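Local atomic coordinates of protein stn1 (Schizosaccharomyces pombe, PDB entry 3KF6), a protein that is required for telomere maintenance and binds single-stranded telomeric DNA, working with its partner ten1 in an Rpa2-Rpa3-like complex. Residues A[62-68]-A[79-84]; A[101-107]-A[120-126]. All coordinates share one frame; numbering follows the deposited sequence.

Interaction 1: A[62-68]-A[79-84]; sequences YEGKHVL and RVVFII
The imidazole of H66 turns one face to I84, whose CD1 stands 3.9 Å from the ring centroid and 27° off its normal, a CH-pi contact set toward the ring's rim. With CG1 anti to its own carbonyl carbon (chi1 -55°), I84 runs up beside G64 and crosses the histidine at about a right angle. Further along the same face of the hairpin, L68 meets the phenyl of F82 obliquely, CD1 lying 3.7 Å from F82 CE1, while the carbonyl oxygen of H66 lies in the plane of the F82 ring, at its edge. On the other face V67 CG2 and V81 CG2 are 4.2 Å apart, and V81 CG1 packs against CD of the extended K65 chain. R79 crosses V67 at a slant, its NH1 coming to 3.2 Å from V67 CG1, and the methyl lies at the edge of the guanidinium, near its plane; that plane stands 84° from the Y62 ring.

Two hydrogen-bonded pairs, H66 with F82 and L68 with V80, fix this antiparallel register, with F82 N 2.8 Å from H66 O. I84 N extends the ladder to G64 O, at 3.1 Å and noticeably bent.

The hairpin belongs to the curved sheet of the OB fold. Strand 49-62 pairs with its first strand and strand 117-120 with its second, while helix 88-94 covers H66 and F82.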
loop_
_atom_site.group_PDB
_atom_site.type_symbol
_atom_site.label_atom_id
_atom_site.label_comp_id
_atom_site.label_asym_id
_atom_site.label_seq_id
_atom_site.Cartn_x
_atom_site.Cartn_y
_atom_site.Cartn_z
ATOM N N TYR A 62 -13.376 2.723 -17.043
ATOM C CA TYR A 62 -13.269 3.577 -18.214
ATOM C C TYR A 62 -13.697 2.774 -19.427
ATOM O O TYR A 62 -14.031 1.592 -19.321
ATOM C CB TYR A 62 -11.831 4.059 -18.420
ATOM C CG TYR A 62 -11.355 5.091 -17.426
ATOM C CD1 TYR A 62 -11.131 4.756 -16.092
ATOM C CD2 TYR A 62 -11.115 6.406 -17.825
ATOM C CE1 TYR A 62 -10.677 5.708 -15.178
ATOM C CE2 TYR A 62 -10.661 7.363 -16.921
ATOM C CZ TYR A 62 -10.443 7.008 -15.600
ATOM O OH TYR A 62 -9.982 7.949 -14.708
ATOM N N GLU A 63 -13.679 3.419 -20.585
ATOM C CA GLU A 63 -14.059 2.756 -21.817
ATOM C C GLU A 63 -12.894 1.893 -22.293
ATOM O O GLU A 63 -11.870 2.407 -22.743
ATOM C CB GLU A 63 -14.417 3.803 -22.873
ATOM C CG GLU A 63 -15.379 3.319 -23.940
ATOM C CD GLU A 63 -15.813 4.440 -24.865
ATOM O OE1 GLU A 63 -16.996 4.839 -24.805
ATOM O OE2 GLU A 63 -14.966 4.926 -25.646
ATOM N N GLY A 64 -13.050 0.580 -22.167
ATOM C CA GLY A 64 -12.010 -0.337 -22.600
ATOM C C GLY A 64 -10.915 -0.595 -21.581
ATOM O O GLY A 64 -9.917 -1.245 -21.897
ATOM N N LYS A 65 -11.081 -0.098 -20.361
ATOM C CA LYS A 65 -10.059 -0.318 -19.346
ATOM C C LYS A 65 -10.557 -0.100 -17.926
ATOM O O LYS A 65 -11.430 0.731 -17.678
ATOM C CB LYS A 65 -8.860 0.599 -19.603
ATOM C CG LYS A 65 -9.144 2.071 -19.346
ATOM C CD LYS A 65 -7.946 2.948 -19.670
ATOM C CE LYS A 65 -8.246 4.410 -19.365
ATOM N NZ LYS A 65 -7.128 5.310 -19.769
ATOM N N HIS A 66 -9.998 -0.867 -16.998
ATOM C CA HIS A 66 -10.338 -0.743 -15.587
ATOM C C HIS A 66 -9.072 -0.229 -14.921
ATOM O O HIS A 66 -7.971 -0.668 -15.258
ATOM C CB HIS A 66 -10.732 -2.096 -14.994
ATOM C CG HIS A 66 -11.879 -2.752 -15.695
ATOM N ND1 HIS A 66 -13.007 -2.060 -16.083
ATOM C CD2 HIS A 66 -12.085 -4.040 -16.056
ATOM C CE1 HIS A 66 -13.859 -2.896 -16.653
ATOM N NE2 HIS A 66 -13.322 -4.104 -16.647
ATOM N N VAL A 67 -9.220 0.705 -13.990
ATOM C CA VAL A 67 -8.060 1.277 -13.314
ATOM C C VAL A 67 -8.135 1.119 -11.803
ATOM O O VAL A 67 -9.100 1.548 -11.170
ATOM C CB VAL A 67 -7.916 2.786 -13.639
ATOM C CG1 VAL A 67 -6.668 3.352 -12.971
ATOM C CG2 VAL A 67 -7.847 2.991 -15.145
ATOM N N LEU A 68 -7.111 0.493 -11.234
ATOM C CA LEU A 68 -7.043 0.301 -9.794
ATOM C C LEU A 68 -6.007 1.266 -9.228
ATOM O O LEU A 68 -4.865 1.293 -9.686
ATOM C CB LEU A 68 -6.613 -1.133 -9.456
ATOM C CG LEU A 68 -7.564 -2.294 -9.743
ATOM C CD1 LEU A 68 -6.938 -3.590 -9.257
ATOM C CD2 LEU A 68 -8.887 -2.055 -9.051
ATOM N N ARG A 79 -1.793 4.603 -10.360
ATOM C CA ARG A 79 -2.921 4.132 -11.147
ATOM C C ARG A 79 -2.427 2.923 -11.933
ATOM O O ARG A 79 -1.433 3.011 -12.655
ATOM C CB ARG A 79 -3.398 5.223 -12.110
ATOM C CG ARG A 79 -4.398 6.201 -11.511
ATOM C CD ARG A 79 -4.730 7.297 -12.524
ATOM N NE ARG A 79 -5.935 8.051 -12.184
ATOM C CZ ARG A 79 -7.178 7.619 -12.383
ATOM N NH1 ARG A 79 -7.398 6.428 -12.925
ATOM N NH2 ARG A 79 -8.207 8.386 -12.049
ATOM N N VAL A 80 -3.111 1.795 -11.767
ATOM C CA VAL A 80 -2.762 0.553 -12.452
ATOM C C VAL A 80 -3.845 0.282 -13.490
ATOM O O VAL A 80 -5.009 0.076 -13.150
ATOM C CB VAL A 80 -2.683 -0.621 -11.450
ATOM C CG1 VAL A 80 -2.370 -1.929 -12.179
ATOM C CG2 VAL A 80 -1.616 -0.323 -10.411
ATOM N N VAL A 81 -3.441 0.280 -14.757
ATOM C CA VAL A 81 -4.360 0.098 -15.871
ATOM C C VAL A 81 -4.474 -1.315 -16.427
ATOM O O VAL A 81 -3.472 -1.956 -16.748
ATOM C CB VAL A 81 -3.961 1.028 -17.031
ATOM C CG1 VAL A 81 -4.948 0.895 -18.173
ATOM C CG2 VAL A 81 -3.880 2.457 -16.537
ATOM N N PHE A 82 -5.713 -1.781 -16.546
ATOM C CA PHE A 82 -6.010 -3.094 -17.108
ATOM C C PHE A 82 -6.747 -2.898 -18.431
ATOM O O PHE A 82 -7.934 -2.571 -18.438
ATOM C CB PHE A 82 -6.893 -3.907 -16.160
ATOM C CG PHE A 82 -6.199 -4.317 -14.900
ATOM C CD1 PHE A 82 -6.113 -3.444 -13.823
ATOM C CD2 PHE A 82 -5.588 -5.567 -14.808
ATOM C CE1 PHE A 82 -5.421 -3.807 -12.669
ATOM C CE2 PHE A 82 -4.897 -5.939 -13.661
ATOM C CZ PHE A 82 -4.814 -5.054 -12.589
ATOM N N ILE A 83 -6.042 -3.078 -19.544
ATOM C CA ILE A 83 -6.661 -2.932 -20.865
ATOM C C ILE A 83 -7.501 -4.181 -21.105
ATOM O O ILE A 83 -6.975 -5.257 -21.394
ATOM C CB ILE A 83 -5.600 -2.801 -21.969
ATOM C CG1 ILE A 83 -4.708 -1.594 -21.682
ATOM C CG2 ILE A 83 -6.282 -2.633 -23.334
ATOM C CD1 ILE A 83 -3.488 -1.508 -22.564
ATOM N N ILE A 84 -8.813 -4.017 -20.967
ATOM C CA ILE A 84 -9.776 -5.100 -21.109
ATOM C C ILE A 84 -9.527 -6.101 -22.236
ATOM O O ILE A 84 -9.390 -7.298 -21.983
ATOM C CB ILE A 84 -11.203 -4.533 -21.262
ATOM C CG1 ILE A 84 -11.512 -3.597 -20.090
ATOM C CG2 ILE A 84 -12.216 -5.668 -21.303
ATOM C CD1 ILE A 84 -12.877 -2.946 -20.155
#

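Interaction 2: A[101-107]-A[120-126]; sequences NVVCVFG and AQSFEEL
C104 and E124 exchange two backbone hydrogen bonds, with C104 N 2.9 Å from E124 O, within the antiparallel pairing of strand 102-107 with strand 122-126. At the far end F106 O accepts from both Q121 N, at 2.8 Å, and S122 N, at 3.2 Å; two residues facing one define a classic beta bulge, where the chain turns a corner.

Apolar contacts occupy both faces. V103 CG1 reaches F123 CD2 at 3.9 Å, and V105 touches F123 CB through CG2 and A120 CB through CG1. On the opposite face, with V102 and C104, L126 sets CG anti to its carbonyl carbon (chi1 -59°), which brings CD1 to C104 CB, 3.9 Å away, and near V102 CG1. An alanine at L126 would keep the CB contact with V102 but would probably open a gap over C104, whose CB would lose the leucine methyls.

Polar side chains lie at the two ends of the pair. At one, Q121 lies alongside F106, its NE2 in the ring plane 3.4 Å from CE2, with amide and ring planes 72° apart. At the other, one water accepts from V102 N and donates to L126 O and E125 OE2, the last at 3.1 Å. E125 OE1 pairs with R127, and N101 OD1 accepts from R84 of the ten1 chain.

Within the OB fold, the chemistry thus changes along the pair: V103, V105 and F123 make an apolar patch that gives way to E125, water and charge at the end near ten1.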
loop_
_atom_site.group_PDB
_atom_site.type_symbol
_atom_site.label_atom_id
_atom_site.label_comp_id
_atom_site.label_asym_id
_atom_site.label_seq_id
_atom_site.Cartn_x
_atom_site.Cartn_y
_atom_site.Cartn_z
ATOM N N ASN A 101 -8.271 -4.658 -0.559
ATOM C CA ASN A 101 -7.578 -5.880 -0.956
ATOM C C ASN A 101 -6.142 -5.517 -1.310
ATOM O O ASN A 101 -5.883 -4.428 -1.832
ATOM C CB ASN A 101 -8.233 -6.517 -2.184
ATOM C CG ASN A 101 -9.591 -7.106 -1.888
ATOM O OD1 ASN A 101 -10.032 -7.144 -0.742
ATOM N ND2 ASN A 101 -10.265 -7.581 -2.935
ATOM N N VAL A 102 -5.213 -6.421 -1.024
ATOM C CA VAL A 102 -3.807 -6.194 -1.335
ATOM C C VAL A 102 -3.473 -6.944 -2.613
ATOM O O VAL A 102 -3.843 -8.108 -2.767
ATOM C CB VAL A 102 -2.892 -6.685 -0.186
ATOM C CG1 VAL A 102 -1.411 -6.495 -0.552
ATOM C CG2 VAL A 102 -3.215 -5.914 1.079
ATOM N N VAL A 103 -2.796 -6.271 -3.536
ATOM C CA VAL A 103 -2.417 -6.892 -4.798
ATOM C C VAL A 103 -0.941 -6.715 -5.111
ATOM O O VAL A 103 -0.307 -5.743 -4.672
ATOM C CB VAL A 103 -3.212 -6.311 -6.007
ATOM C CG1 VAL A 103 -4.699 -6.630 -5.870
ATOM C CG2 VAL A 103 -2.982 -4.800 -6.116
ATOM N N CYS A 104 -0.407 -7.679 -5.855
ATOM C CA CYS A 104 0.969 -7.659 -6.333
ATOM C C CYS A 104 0.776 -7.546 -7.847
ATOM O O CYS A 104 0.203 -8.438 -8.474
ATOM C CB CYS A 104 1.691 -8.967 -6.002
ATOM S SG CYS A 104 3.325 -9.061 -6.752
ATOM N N VAL A 105 1.233 -6.440 -8.421
ATOM C CA VAL A 105 1.064 -6.199 -9.851
ATOM C C VAL A 105 2.376 -6.105 -10.611
ATOM O O VAL A 105 3.305 -5.423 -10.181
ATOM C CB VAL A 105 0.303 -4.878 -10.092
ATOM C CG1 VAL A 105 0.117 -4.648 -11.590
ATOM C CG2 VAL A 105 -1.038 -4.905 -9.368
ATOM N N PHE A 106 2.438 -6.791 -11.750
ATOM C CA PHE A 106 3.621 -6.747 -12.599
ATOM C C PHE A 106 3.194 -6.055 -13.885
ATOM O O PHE A 106 2.169 -6.411 -14.467
ATOM C CB PHE A 106 4.113 -8.158 -12.921
ATOM C CG PHE A 106 5.314 -8.188 -13.827
ATOM C CD1 PHE A 106 6.527 -7.634 -13.419
ATOM C CD2 PHE A 106 5.231 -8.759 -15.095
ATOM C CE1 PHE A 106 7.641 -7.650 -14.262
ATOM C CE2 PHE A 106 6.342 -8.779 -15.944
ATOM C CZ PHE A 106 7.546 -8.224 -15.525
ATOM N N GLY A 107 3.960 -5.065 -14.328
ATOM C CA GLY A 107 3.590 -4.370 -15.548
ATOM C C GLY A 107 4.666 -3.451 -16.075
ATOM O O GLY A 107 5.788 -3.432 -15.567
ATOM N N ALA A 120 -0.817 -3.043 -16.390
ATOM C CA ALA A 120 -0.689 -4.386 -15.841
ATOM C C ALA A 120 -0.560 -5.501 -16.868
ATOM O O ALA A 120 -1.275 -5.521 -17.869
ATOM C CB ALA A 120 -1.872 -4.681 -14.922
ATOM N N GLN A 121 0.359 -6.425 -16.603
ATOM C CA GLN A 121 0.559 -7.584 -17.466
ATOM C C GLN A 121 0.012 -8.787 -16.710
ATOM O O GLN A 121 -0.499 -9.738 -17.303
ATOM C CB GLN A 121 2.039 -7.792 -17.786
ATOM C CG GLN A 121 2.286 -9.068 -18.580
ATOM C CD GLN A 121 3.700 -9.181 -19.103
ATOM O OE1 GLN A 121 4.081 -8.491 -20.049
ATOM N NE2 GLN A 121 4.493 -10.048 -18.483
ATOM N N SER A 122 0.118 -8.734 -15.386
ATOM C CA SER A 122 -0.393 -9.797 -14.533
ATOM C C SER A 122 -0.449 -9.310 -13.098
ATOM O O SER A 122 0.253 -8.367 -12.727
ATOM C CB SER A 122 0.500 -11.043 -14.612
ATOM O OG SER A 122 1.756 -10.828 -13.996
ATOM N N PHE A 123 -1.312 -9.928 -12.303
ATOM C CA PHE A 123 -1.415 -9.566 -10.899
ATOM C C PHE A 123 -2.000 -10.717 -10.106
ATOM O O PHE A 123 -2.602 -11.641 -10.660
ATOM C CB PHE A 123 -2.284 -8.313 -10.696
ATOM C CG PHE A 123 -3.757 -8.601 -10.519
ATOM C CD1 PHE A 123 -4.567 -8.885 -11.616
ATOM C CD2 PHE A 123 -4.333 -8.577 -9.251
ATOM C CE1 PHE A 123 -5.932 -9.136 -11.452
ATOM C CE2 PHE A 123 -5.697 -8.829 -9.074
ATOM C CZ PHE A 123 -6.499 -9.108 -10.180
ATOM N N GLU A 124 -1.810 -10.661 -8.799
ATOM C CA GLU A 124 -2.342 -11.686 -7.932
ATOM C C GLU A 124 -2.755 -10.997 -6.654
ATOM O O GLU A 124 -2.102 -10.048 -6.217
ATOM C CB GLU A 124 -1.277 -12.742 -7.628
ATOM C CG GLU A 124 -0.093 -12.220 -6.837
ATOM C CD GLU A 124 0.908 -13.310 -6.493
ATOM O OE1 GLU A 124 0.495 -14.336 -5.912
ATOM O OE2 GLU A 124 2.109 -13.135 -6.796
ATOM N N GLU A 125 -3.855 -11.444 -6.071
ATOM C CA GLU A 125 -4.291 -10.868 -4.813
ATOM C C GLU A 125 -3.461 -11.541 -3.729
ATOM O O GLU A 125 -3.231 -12.753 -3.778
ATOM C CB GLU A 125 -5.779 -11.131 -4.575
ATOM C CG GLU A 125 -6.217 -10.779 -3.165
ATOM C CD GLU A 125 -7.685 -11.018 -2.913
ATOM O OE1 GLU A 125 -8.249 -11.962 -3.508
ATOM O OE2 GLU A 125 -8.269 -10.271 -2.101
ATOM N N LEU A 126 -2.985 -10.756 -2.769
ATOM C CA LEU A 126 -2.192 -11.300 -1.670
ATOM C C LEU A 126 -3.097 -11.343 -0.451
ATOM O O LEU A 126 -3.485 -10.301 0.078
ATOM C CB LEU A 126 -0.971 -10.418 -1.391
ATOM C CG LEU A 126 -0.005 -10.228 -2.568
ATOM C CD1 LEU A 126 1.153 -9.323 -2.141
ATOM C CD2 LEU A 126 0.515 -11.573 -3.046
HETATM O O HOH W 1 -6.270 -8.968 -0.088
#

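How the interactions relate
Both contacts are antiparallel strand pairs of one OB-fold sheet, each partly buried, with centres about 13 Å apart. Interaction 2 lies nearer the middle, its centre about 8 Å from the centre of the chain against about 14 Å for interaction 1. They meet directly: V81 O and A120 N, 2.9 Å apart, probably form a hydrogen bond, F82 sets its ring edge-to-face with F123, and V80 CG1 packs on V105 CG1. The side chains meeting there are apolar; the polar link is backbone. Outer parts differ: interaction 1 includes a type II turn from Y62 to K65, with exposed Y62 near partly exposed R79, whereas interaction 2 has a bulge at one end and a water-bridged, charged end reaching ten1.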